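Local atomic coordinates of prephenate dehydrogenase (Aquifex aeolicus, PDB entry 2G5C), a protein that probably catalyses the NAD-dependent oxidative decarboxylation of prephenate to 3-(4-hydroxyphenyl)pyruvate, a step of tyrosine biosynthesis. Residues V72-R76 against R231-E236; Y136-V141 against W161-V167; S251-L255 against E266-L271. One frame throughout, in Å; residues are numbered along the deposited sequence.

Contact 1. Residues V72-R76 against R231-E236; sequences VRTFR and RDIFLE. With NAD (nicotinamide-adenine-dinucleotide), chain E.
Arg-73 lays one face of its guanidinium over the carboxylate of Asp-232, whose CG stands 3.7 Å above the centre of that flat group. The attraction is of charges alone: no N-H points at OD1, whose place is doubtful. A long, flat arginine suits this position, its face on one carboxylate while NH2 forms a salt bridge with Glu-264 of the second subunit. A bend at chi2 (-72°) carries the guanidinium across to Asp-232 and the CD2 methyl of Leu-235. Arg-231 holds the same oxygen at the edge of its own guanidinium, through NE and NH2, completing a salt-bridge network. Farther along, Arg-76 NH2 donates to the syn lone pair of Glu-236 OE2 (3.1 Å, 161° at the hydrogen) in the guanidinium plane, and pairs more strongly with Asp-105. The contact sets the N-terminal part of helix 72-85, in the Rossmann-type domain, against helix 227-236 of the dimerization domain. A lysine in place of Arg-73 has no flat face, and would probably leave the charge of Asp-232 less well balanced. Arg-73 N donates to a water (2.8 Å) that bonds weakly to Asp-232 OD2. On the cofactor side, Thr-74 CG2 lies 3.5 Å from the adenine amine N6A of NAD.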
loop_
_atom_site.group_PDB
_atom_site.type_symbol
_atom_site.label_atom_id
_atom_site.label_comp_id
_atom_site.label_asym_id
_atom_site.label_seq_id
_atom_site.Cartn_x
_atom_site.Cartn_y
_atom_site.Cartn_z
ATOM N N VAL A 72 -15.337 -9.043 -17.587
ATOM C CA VAL A 72 -16.282 -8.048 -18.084
ATOM C C VAL A 72 -16.255 -7.940 -19.609
ATOM O O VAL A 72 -17.274 -7.654 -20.235
ATOM C CB VAL A 72 -16.009 -6.653 -17.461
ATOM C CG1 VAL A 72 -16.793 -5.580 -18.206
ATOM C CG2 VAL A 72 -16.423 -6.659 -15.997
ATOM N N ARG A 73 -15.090 -8.169 -20.205
ATOM C CA ARG A 73 -14.957 -8.107 -21.658
ATOM C C ARG A 73 -15.872 -9.113 -22.348
ATOM O O ARG A 73 -16.210 -8.946 -23.515
ATOM C CB ARG A 73 -13.514 -8.399 -22.079
ATOM C CG ARG A 73 -12.549 -7.231 -21.961
ATOM C CD ARG A 73 -12.811 -6.161 -23.025
ATOM N NE ARG A 73 -11.758 -5.146 -23.046
ATOM C CZ ARG A 73 -10.510 -5.367 -23.452
ATOM N NH1 ARG A 73 -10.146 -6.569 -23.879
ATOM N NH2 ARG A 73 -9.619 -4.384 -23.427
ATOM N N THR A 74 -16.271 -10.156 -21.628
ATOM C CA THR A 74 -17.122 -11.199 -22.203
ATOM C C THR A 74 -18.618 -11.001 -21.998
ATOM O O THR A 74 -19.433 -11.697 -22.610
ATOM C CB THR A 74 -16.757 -12.591 -21.640
ATOM O OG1 THR A 74 -17.081 -12.650 -20.243
ATOM C CG2 THR A 74 -15.276 -12.867 -21.827
ATOM N N PHE A 75 -18.979 -10.059 -21.138
ATOM C CA PHE A 75 -20.380 -9.798 -20.840
ATOM C C PHE A 75 -21.246 -9.479 -22.057
ATOM O O PHE A 75 -22.291 -10.096 -22.252
ATOM C CB PHE A 75 -20.491 -8.664 -19.816
ATOM C CG PHE A 75 -20.085 -9.059 -18.415
ATOM C CD1 PHE A 75 -19.253 -10.157 -18.192
ATOM C CD2 PHE A 75 -20.519 -8.315 -17.322
ATOM C CE1 PHE A 75 -18.858 -10.508 -16.900
ATOM C CE2 PHE A 75 -20.133 -8.654 -16.027
ATOM C CZ PHE A 75 -19.299 -9.754 -15.813
ATOM N N ARG A 76 -20.817 -8.523 -22.874
ATOM C CA ARG A 76 -21.603 -8.140 -24.042
ATOM C C ARG A 76 -21.852 -9.291 -25.019
ATOM O O ARG A 76 -22.976 -9.469 -25.493
ATOM C CB ARG A 76 -20.939 -6.960 -24.759
ATOM C CG ARG A 76 -20.958 -5.665 -23.950
ATOM C CD ARG A 76 -20.345 -4.512 -24.730
ATOM N NE ARG A 76 -20.402 -3.236 -24.011
ATOM C CZ ARG A 76 -19.652 -2.925 -22.957
ATOM N NH1 ARG A 76 -18.774 -3.790 -22.476
ATOM N NH2 ARG A 76 -19.778 -1.735 -22.385
ATOM N N ARG A 231 -5.988 -4.224 -17.554
ATOM C CA ARG A 231 -5.947 -3.623 -18.887
ATOM C C ARG A 231 -7.390 -3.372 -19.306
ATOM O O ARG A 231 -7.705 -2.369 -19.946
ATOM C CB ARG A 231 -5.323 -4.561 -19.918
ATOM C CG ARG A 231 -5.492 -4.050 -21.350
ATOM C CD ARG A 231 -5.442 -5.172 -22.373
ATOM N NE ARG A 231 -6.615 -6.034 -22.302
ATOM C CZ ARG A 231 -6.736 -7.181 -22.962
ATOM N NH1 ARG A 231 -5.749 -7.603 -23.741
ATOM N NH2 ARG A 231 -7.843 -7.906 -22.849
ATOM N N ASP A 232 -8.266 -4.305 -18.948
ATOM C CA ASP A 232 -9.674 -4.185 -19.299
ATOM C C ASP A 232 -10.341 -3.092 -18.470
ATOM O O ASP A 232 -11.112 -2.296 -18.992
ATOM C CB ASP A 232 -10.392 -5.524 -19.094
ATOM C CG ASP A 232 -9.824 -6.634 -19.972
ATOM O OD1 ASP A 232 -9.351 -6.328 -21.084
ATOM O OD2 ASP A 232 -9.863 -7.813 -19.560
ATOM N N ILE A 233 -10.032 -3.050 -17.181
ATOM C CA ILE A 233 -10.610 -2.036 -16.316
ATOM C C ILE A 233 -10.178 -0.650 -16.779
ATOM O O ILE A 233 -11.001 0.251 -16.886
ATOM C CB ILE A 233 -10.191 -2.256 -14.845
ATOM C CG1 ILE A 233 -10.829 -3.546 -14.321
ATOM C CG2 ILE A 233 -10.602 -1.062 -13.994
ATOM C CD1 ILE A 233 -10.451 -3.892 -12.889
ATOM N N PHE A 234 -8.890 -0.479 -17.064
ATOM C CA PHE A 234 -8.389 0.815 -17.513
ATOM C C PHE A 234 -9.028 1.234 -18.834
ATOM O O PHE A 234 -9.199 2.425 -19.094
ATOM C CB PHE A 234 -6.855 0.798 -17.639
ATOM C CG PHE A 234 -6.135 0.681 -16.319
ATOM C CD1 PHE A 234 -6.687 1.215 -15.155
ATOM C CD2 PHE A 234 -4.886 0.070 -16.243
ATOM C CE1 PHE A 234 -6.008 1.143 -13.936
ATOM C CE2 PHE A 234 -4.196 -0.007 -15.027
ATOM C CZ PHE A 234 -4.759 0.530 -13.872
ATOM N N LEU A 235 -9.391 0.261 -19.666
ATOM C CA LEU A 235 -10.046 0.564 -20.937
ATOM C C LEU A 235 -11.516 0.895 -20.695
ATOM O O LEU A 235 -12.018 1.920 -21.154
ATOM C CB LEU A 235 -9.977 -0.627 -21.901
ATOM C CG LEU A 235 -10.920 -0.503 -23.114
ATOM C CD1 LEU A 235 -10.448 0.619 -24.031
ATOM C CD2 LEU A 235 -10.975 -1.818 -23.878
ATOM N N GLU A 236 -12.198 0.013 -19.973
ATOM C CA GLU A 236 -13.619 0.174 -19.681
ATOM C C GLU A 236 -13.952 1.454 -18.910
ATOM O O GLU A 236 -15.009 2.049 -19.121
ATOM C CB GLU A 236 -14.115 -1.039 -18.891
ATOM C CG GLU A 236 -15.632 -1.167 -18.769
ATOM C CD GLU A 236 -16.295 -1.624 -20.060
ATOM O OE1 GLU A 236 -15.634 -2.341 -20.847
ATOM O OE2 GLU A 236 -17.482 -1.285 -20.277
HETATM P PA NAD E . -11.203 -16.095 -12.552
HETATM O O1A NAD E . -10.994 -16.835 -11.298
HETATM O O2A NAD E . -10.019 -16.022 -13.492
HETATM O O5B NAD E . -12.469 -16.755 -13.258
HETATM C C5B NAD E . -12.913 -16.270 -14.492
HETATM C C4B NAD E . -13.595 -17.397 -15.247
HETATM O O4B NAD E . -13.967 -16.832 -16.476
HETATM C C3B NAD E . -12.642 -18.564 -15.592
HETATM O O3B NAD E . -13.083 -19.800 -15.042
HETATM C C2B NAD E . -12.594 -18.529 -17.121
HETATM O O2B NAD E . -12.390 -19.769 -17.765
HETATM C C1B NAD E . -13.929 -17.880 -17.398
HETATM N N9A NAD E . -14.184 -17.293 -18.725
HETATM C C8A NAD E . -13.359 -16.528 -19.516
HETATM N N7A NAD E . -14.017 -16.211 -20.644
HETATM C C5A NAD E . -15.252 -16.758 -20.593
HETATM C C6A NAD E . -16.360 -16.770 -21.454
HETATM N N6A NAD E . -16.325 -16.139 -22.615
HETATM N N1A NAD E . -17.518 -17.455 -21.083
HETATM C C2A NAD E . -17.584 -18.130 -19.863
HETATM N N3A NAD E . -16.494 -18.125 -19.004
HETATM C C4A NAD E . -15.358 -17.447 -19.376
HETATM O O3 NAD E . -11.702 -14.563 -12.269
HETATM P PN NAD E . -12.477 -14.049 -10.959
HETATM O O1N NAD E . -13.361 -15.130 -10.484
HETATM O O2N NAD E . -11.457 -13.559 -9.992
HETATM O O5D NAD E . -13.354 -12.763 -11.387
HETATM C C5D NAD E . -14.422 -12.870 -12.308
HETATM C C4D NAD E . -15.197 -11.544 -12.478
HETATM O O4D NAD E . -15.445 -10.963 -11.209
HETATM C C3D NAD E . -14.569 -10.435 -13.333
HETATM O O3D NAD E . -15.548 -9.970 -14.265
HETATM C C2D NAD E . -14.161 -9.337 -12.364
HETATM O O2D NAD E . -14.286 -8.030 -12.917
HETATM C C1D NAD E . -15.072 -9.600 -11.166
HETATM N N1N NAD E . -14.503 -9.316 -9.812
HETATM C C2N NAD E . -13.283 -9.896 -9.472
HETATM C C3N NAD E . -12.721 -9.651 -8.213
HETATM C C7N NAD E . -11.407 -10.286 -7.863
HETATM O O7N NAD E . -10.885 -10.027 -6.626
HETATM N N7N NAD E . -10.736 -11.076 -8.683
HETATM C C4N NAD E . -13.414 -8.808 -7.300
HETATM C C5N NAD E . -14.651 -8.225 -7.656
HETATM C C6N NAD E . -15.189 -8.489 -8.927
HETATM O O HOH W 1 -12.739 -7.617 -18.839
#

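Contact 2. Residues Y136-V141 against W161-V167; sequences YEGKKV and WEDVGGV
A beta-alpha-beta unit is closed here: strands 140-143 and 167-170 run parallel, and helix 151-163 crosses between them. Val-167 N donates to Lys-139 O at 2.8 Å, and Val-141 N to Val-167 O at 3.0 Å, pairing Lys-140 with Val-167. Before the strand, a type II turn from Tyr-136 to Lys-139 sends Gly-138 N onto Gly-165 O, 2.8 Å away. Glycine suits both places because phi is positive at each; Gly-165 is the C' residue of the Schellman motif that ends the helix. Gly-166 also has to be small, for a CB on it would run into Val-141 CG2. Next to the backbone bonds, Tyr-136 and Val-141 meet the indole of Trp-161. Its CZ3 edge points into the face of Tyr-136, 3.6 Å above the ring centre, in a T-shaped stack with the planes at 69°. With CG1 anti to the backbone N (chi1 175°), Val-141 lays that methyl over the five-membered ring, 3.5 Å from its centroid, a CH-pi contact nearly along the ring normal. A compact branched residue fits between sheet and indole. Tyr-136 OH is hydrogen-bonded to Gln-95, so the ring is held at its far end too. Phe-16 of helix 11-22 meets Trp-161 edge-to-face, Pro-119 of strand 114-120 touches both Tyr-136 and Trp-161, and Val-168 of strand 167-170 packs on Trp-161 and Val-141.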
loop_
_atom_site.group_PDB
_atom_site.type_symbol
_atom_site.label_atom_id
_atom_site.label_comp_id
_atom_site.label_asym_id
_atom_site.label_seq_id
_atom_site.Cartn_x
_atom_site.Cartn_y
_atom_site.Cartn_z
ATOM N N TYR A 136 -18.440 -13.122 0.845
ATOM C CA TYR A 136 -19.276 -11.929 0.914
ATOM C C TYR A 136 -19.751 -11.544 2.316
ATOM O O TYR A 136 -20.261 -10.440 2.516
ATOM C CB TYR A 136 -20.486 -12.118 -0.003
ATOM C CG TYR A 136 -20.114 -12.605 -1.388
ATOM C CD1 TYR A 136 -19.518 -11.749 -2.315
ATOM C CD2 TYR A 136 -20.336 -13.930 -1.764
ATOM C CE1 TYR A 136 -19.154 -12.199 -3.584
ATOM C CE2 TYR A 136 -19.974 -14.392 -3.027
ATOM C CZ TYR A 136 -19.384 -13.520 -3.932
ATOM O OH TYR A 136 -19.038 -13.964 -5.188
ATOM N N GLU A 137 -19.581 -12.444 3.281
ATOM C CA GLU A 137 -20.014 -12.191 4.655
ATOM C C GLU A 137 -19.589 -10.826 5.195
ATOM O O GLU A 137 -18.412 -10.592 5.461
ATOM C CB GLU A 137 -19.484 -13.286 5.583
ATOM C CG GLU A 137 -19.978 -14.681 5.251
ATOM C CD GLU A 137 -21.470 -14.843 5.473
ATOM O OE1 GLU A 137 -22.249 -14.078 4.872
ATOM O OE2 GLU A 137 -21.864 -15.740 6.248
ATOM N N GLY A 138 -20.558 -9.931 5.357
ATOM C CA GLY A 138 -20.268 -8.605 5.876
ATOM C C GLY A 138 -19.749 -7.622 4.844
ATOM O O GLY A 138 -19.753 -6.414 5.077
ATOM N N LYS A 139 -19.298 -8.133 3.703
ATOM C CA LYS A 139 -18.775 -7.280 2.641
ATOM C C LYS A 139 -19.863 -6.410 2.014
ATOM O O LYS A 139 -21.050 -6.698 2.137
ATOM C CB LYS A 139 -18.119 -8.135 1.552
ATOM C CG LYS A 139 -16.599 -8.223 1.630
ATOM C CD LYS A 139 -16.111 -8.969 2.860
ATOM C CE LYS A 139 -14.597 -9.136 2.810
ATOM N NZ LYS A 139 -14.079 -10.005 3.903
ATOM N N LYS A 140 -19.448 -5.343 1.339
ATOM C CA LYS A 140 -20.397 -4.451 0.689
ATOM C C LYS A 140 -20.722 -4.958 -0.709
ATOM O O LYS A 140 -19.894 -5.599 -1.354
ATOM C CB LYS A 140 -19.826 -3.036 0.587
ATOM C CG LYS A 140 -19.508 -2.383 1.921
ATOM C CD LYS A 140 -19.012 -0.957 1.727
ATOM C CE LYS A 140 -18.620 -0.320 3.053
ATOM N NZ LYS A 140 -18.161 1.092 2.896
ATOM N N VAL A 141 -21.939 -4.676 -1.163
ATOM C CA VAL A 141 -22.376 -5.065 -2.497
ATOM C C VAL A 141 -23.085 -3.874 -3.124
ATOM O O VAL A 141 -24.097 -3.393 -2.611
ATOM C CB VAL A 141 -23.340 -6.263 -2.464
ATOM C CG1 VAL A 141 -23.854 -6.545 -3.869
ATOM C CG2 VAL A 141 -22.626 -7.488 -1.919
ATOM N N TRP A 161 -28.109 -11.310 -2.268
ATOM C CA TRP A 161 -26.806 -10.879 -1.777
ATOM C C TRP A 161 -26.805 -10.819 -0.253
ATOM O O TRP A 161 -25.847 -11.238 0.394
ATOM C CB TRP A 161 -26.458 -9.511 -2.354
ATOM C CG TRP A 161 -25.894 -9.575 -3.741
ATOM C CD1 TRP A 161 -26.377 -8.946 -4.850
ATOM C CD2 TRP A 161 -24.695 -10.245 -4.149
ATOM N NE1 TRP A 161 -25.550 -9.177 -5.923
ATOM C CE2 TRP A 161 -24.509 -9.970 -5.519
ATOM C CE3 TRP A 161 -23.757 -11.052 -3.487
ATOM C CZ2 TRP A 161 -23.419 -10.472 -6.246
ATOM C CZ3 TRP A 161 -22.676 -11.550 -4.207
ATOM C CH2 TRP A 161 -22.517 -11.256 -5.572
ATOM N N GLU A 162 -27.885 -10.297 0.316
ATOM C CA GLU A 162 -28.003 -10.197 1.764
ATOM C C GLU A 162 -28.025 -11.593 2.381
ATOM O O GLU A 162 -27.544 -11.793 3.496
ATOM C CB GLU A 162 -29.281 -9.441 2.145
ATOM C CG GLU A 162 -29.377 -8.052 1.534
ATOM C CD GLU A 162 -30.598 -7.282 1.999
ATOM O OE1 GLU A 162 -31.735 -7.736 1.747
ATOM O OE2 GLU A 162 -30.419 -6.215 2.617
ATOM N N ASP A 163 -28.580 -12.556 1.651
ATOM C CA ASP A 163 -28.657 -13.930 2.134
ATOM C C ASP A 163 -27.282 -14.572 2.215
ATOM O O ASP A 163 -27.093 -15.570 2.907
ATOM C CB ASP A 163 -29.571 -14.765 1.236
ATOM C CG ASP A 163 -31.046 -14.502 1.500
ATOM O OD1 ASP A 163 -31.485 -14.709 2.652
ATOM O OD2 ASP A 163 -31.765 -14.090 0.563
ATOM N N VAL A 164 -26.322 -14.004 1.496
ATOM C CA VAL A 164 -24.964 -14.523 1.527
ATOM C C VAL A 164 -24.084 -13.565 2.327
ATOM O O VAL A 164 -22.880 -13.471 2.103
ATOM C CB VAL A 164 -24.393 -14.708 0.103
ATOM C CG1 VAL A 164 -25.246 -15.709 -0.668
ATOM C CG2 VAL A 164 -24.341 -13.377 -0.625
ATOM N N GLY A 165 -24.711 -12.848 3.257
ATOM C CA GLY A 165 -23.992 -11.920 4.117
ATOM C C GLY A 165 -23.666 -10.540 3.579
ATOM O O GLY A 165 -23.121 -9.709 4.308
ATOM N N GLY A 166 -23.993 -10.281 2.319
ATOM C CA GLY A 166 -23.694 -8.985 1.738
ATOM C C GLY A 166 -24.468 -7.813 2.317
ATOM O O GLY A 166 -25.586 -7.975 2.810
ATOM N N VAL A 167 -23.859 -6.629 2.257
ATOM C CA VAL A 167 -24.467 -5.393 2.744
ATOM C C VAL A 167 -24.697 -4.520 1.516
ATOM O O VAL A 167 -23.777 -3.870 1.020
ATOM C CB VAL A 167 -23.535 -4.660 3.735
ATOM C CG1 VAL A 167 -24.162 -3.343 4.169
ATOM C CG2 VAL A 167 -23.277 -5.541 4.946
#

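Contact 3. Residues S251-L255 against E266-L271; sequences SLNHL and ELVEYL
Leu-255 sets its CD1 methyl over one face of the Tyr-270 ring, 4.1 Å from CD1 to the ring centroid, a CH-pi contact that leans toward the CE2 side. The same methyl meets CD1 of Leu-267 at 3.4 Å, tighter than the usual carbon contact, and comes near Leu-271 as well. One branch of a leucine therefore serves three partners on the facing helix, which suits a branched aliphatic residue to this buried place. Tyr-270 reaches across because CG is anti to the backbone N (chi1 177°), carrying the phenol out toward helix 238-260. Its OH ends 3.0 Å from Ser-251 O. A tyrosine is long enough to span the gap and places a polar end close to this backbone. Along another part of its rim the ring has His-254 for a neighbour, ND1 lying 3.4 Å from Tyr-270 CE1. The two rings are nearly parallel, their planes 17° apart, but lie rim beside rim, so that neither covers the other's face. Glu-266 OE2 lies 4.1 Å from His-254 NE2, near enough that it might help stabilise a positive charge on the imidazole, though its OE1 is in a salt bridge with Arg-261. The segments form part of an antiparallel helical hairpin, 147° between their directions, within a predicted coiled coil. Against this hairpin of helices 238-260 and 264-279, helix 173-201 of the second subunit brings Asp-196, hydrogen-bonded to Ser-251 OG and touching Tyr-270, and Phe-192, which packs on Leu-271.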
loop_
_atom_site.group_PDB
_atom_site.type_symbol
_atom_site.label_atom_id
_atom_site.label_comp_id
_atom_site.label_asym_id
_atom_site.label_seq_id
_atom_site.Cartn_x
_atom_site.Cartn_y
_atom_site.Cartn_z
ATOM N N SER A 251 -2.434 16.767 -6.902
ATOM C CA SER A 251 -2.075 16.681 -5.487
ATOM C C SER A 251 -0.576 16.437 -5.294
ATOM O O SER A 251 0.047 17.033 -4.415
ATOM C CB SER A 251 -2.862 15.568 -4.789
ATOM O OG SER A 251 -4.206 15.947 -4.562
ATOM N N LEU A 252 -0.003 15.560 -6.114
ATOM C CA LEU A 252 1.415 15.243 -6.019
ATOM C C LEU A 252 2.281 16.440 -6.431
ATOM O O LEU A 252 3.330 16.688 -5.841
ATOM C CB LEU A 252 1.742 14.020 -6.889
ATOM C CG LEU A 252 3.212 13.571 -6.966
ATOM C CD1 LEU A 252 3.752 13.336 -5.558
ATOM C CD2 LEU A 252 3.341 12.290 -7.819
ATOM N N ASN A 253 1.843 17.188 -7.440
ATOM C CA ASN A 253 2.621 18.337 -7.874
ATOM C C ASN A 253 2.556 19.474 -6.863
ATOM O O ASN A 253 3.511 20.246 -6.726
ATOM C CB ASN A 253 2.166 18.805 -9.256
ATOM C CG ASN A 253 2.596 17.855 -10.348
ATOM O OD1 ASN A 253 3.698 17.317 -10.303
ATOM N ND2 ASN A 253 1.740 17.652 -11.339
ATOM N N HIS A 254 1.438 19.571 -6.151
ATOM C CA HIS A 254 1.281 20.595 -5.125
ATOM C C HIS A 254 2.296 20.247 -4.038
ATOM O O HIS A 254 3.000 21.115 -3.525
ATOM C CB HIS A 254 -0.151 20.574 -4.577
ATOM C CG HIS A 254 -0.391 21.541 -3.460
ATOM N ND1 HIS A 254 -0.015 21.283 -2.158
ATOM C CD2 HIS A 254 -0.955 22.772 -3.450
ATOM C CE1 HIS A 254 -0.337 22.312 -1.395
ATOM N NE2 HIS A 254 -0.909 23.230 -2.155
ATOM N N LEU A 255 2.384 18.963 -3.704
ATOM C CA LEU A 255 3.342 18.507 -2.701
ATOM C C LEU A 255 4.771 18.792 -3.185
ATOM O O LEU A 255 5.594 19.359 -2.453
ATOM C CB LEU A 255 3.161 17.003 -2.446
ATOM C CG LEU A 255 4.111 16.365 -1.423
ATOM C CD1 LEU A 255 4.012 17.104 -0.098
ATOM C CD2 LEU A 255 3.752 14.894 -1.240
ATOM N N GLU A 266 4.052 25.173 5.429
ATOM C CA GLU A 266 2.956 24.719 4.594
ATOM C C GLU A 266 3.069 23.217 4.335
ATOM O O GLU A 266 2.056 22.528 4.198
ATOM C CB GLU A 266 2.920 25.471 3.259
ATOM C CG GLU A 266 1.555 25.363 2.572
ATOM C CD GLU A 266 1.444 26.218 1.321
ATOM O OE1 GLU A 266 2.260 27.139 1.161
ATOM O OE2 GLU A 266 0.531 25.970 0.505
ATOM N N LEU A 267 4.299 22.715 4.274
ATOM C CA LEU A 267 4.508 21.292 4.035
ATOM C C LEU A 267 3.980 20.493 5.224
ATOM O O LEU A 267 3.257 19.509 5.046
ATOM C CB LEU A 267 5.995 20.992 3.809
ATOM C CG LEU A 267 6.380 19.552 3.436
ATOM C CD1 LEU A 267 5.473 19.030 2.339
ATOM C CD2 LEU A 267 7.836 19.500 2.987
ATOM N N VAL A 268 4.330 20.917 6.436
ATOM C CA VAL A 268 3.850 20.205 7.610
ATOM C C VAL A 268 2.321 20.239 7.669
ATOM O O VAL A 268 1.694 19.245 8.024
ATOM C CB VAL A 268 4.464 20.761 8.931
ATOM C CG1 VAL A 268 4.048 22.209 9.165
ATOM C CG2 VAL A 268 4.020 19.891 10.106
ATOM N N GLU A 269 1.713 21.363 7.295
ATOM C CA GLU A 269 0.256 21.446 7.325
ATOM C C GLU A 269 -0.381 20.505 6.306
ATOM O O GLU A 269 -1.442 19.935 6.554
ATOM C CB GLU A 269 -0.214 22.871 7.044
ATOM C CG GLU A 269 0.268 23.901 8.033
ATOM C CD GLU A 269 -0.146 25.298 7.629
ATOM O OE1 GLU A 269 0.070 25.661 6.453
ATOM O OE2 GLU A 269 -0.686 26.030 8.482
ATOM N N TYR A 270 0.265 20.359 5.152
ATOM C CA TYR A 270 -0.234 19.488 4.101
ATOM C C TYR A 270 -0.251 18.054 4.616
ATOM O O TYR A 270 -1.235 17.318 4.454
ATOM C CB TYR A 270 0.687 19.591 2.880
ATOM C CG TYR A 270 0.332 18.690 1.718
ATOM C CD1 TYR A 270 -0.319 19.192 0.589
ATOM C CD2 TYR A 270 0.685 17.339 1.728
ATOM C CE1 TYR A 270 -0.602 18.371 -0.505
ATOM C CE2 TYR A 270 0.406 16.513 0.643
ATOM C CZ TYR A 270 -0.232 17.034 -0.471
ATOM O OH TYR A 270 -0.464 16.225 -1.555
ATOM N N LEU A 271 0.855 17.674 5.246
ATOM C CA LEU A 271 1.035 16.325 5.767
ATOM C C LEU A 271 0.142 16.051 6.961
ATOM O O LEU A 271 -0.361 14.946 7.124
ATOM C CB LEU A 271 2.508 16.108 6.125
ATOM C CG LEU A 271 3.430 16.272 4.901
ATOM C CD1 LEU A 271 4.885 16.140 5.310
ATOM C CD2 LEU A 271 3.069 15.224 3.860
#

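In the fold
Contact 1 and contact 2 belong to the cofactor end of the molecule, their centres 24 Å apart and their nearest atoms about 10 Å apart. Residues 72-76 touch NAD directly, whereas contact 2 lies farther from the pocket: the Tyr-136 side chain is about 7 Å from the dinucleotide. Along the chain, contact 2 is nested within the loop that contact 1 closes by bringing the dimerization domain back to the Rossmann-type domain. Contact 3 opens later, after helix 227-236 has given way to helix 238-260, and its centre lies 35 Å from that of contact 1 and 38 Å from that of contact 2. Though contact 3 is remote from the pocket, both it and contact 1 touch the second subunit.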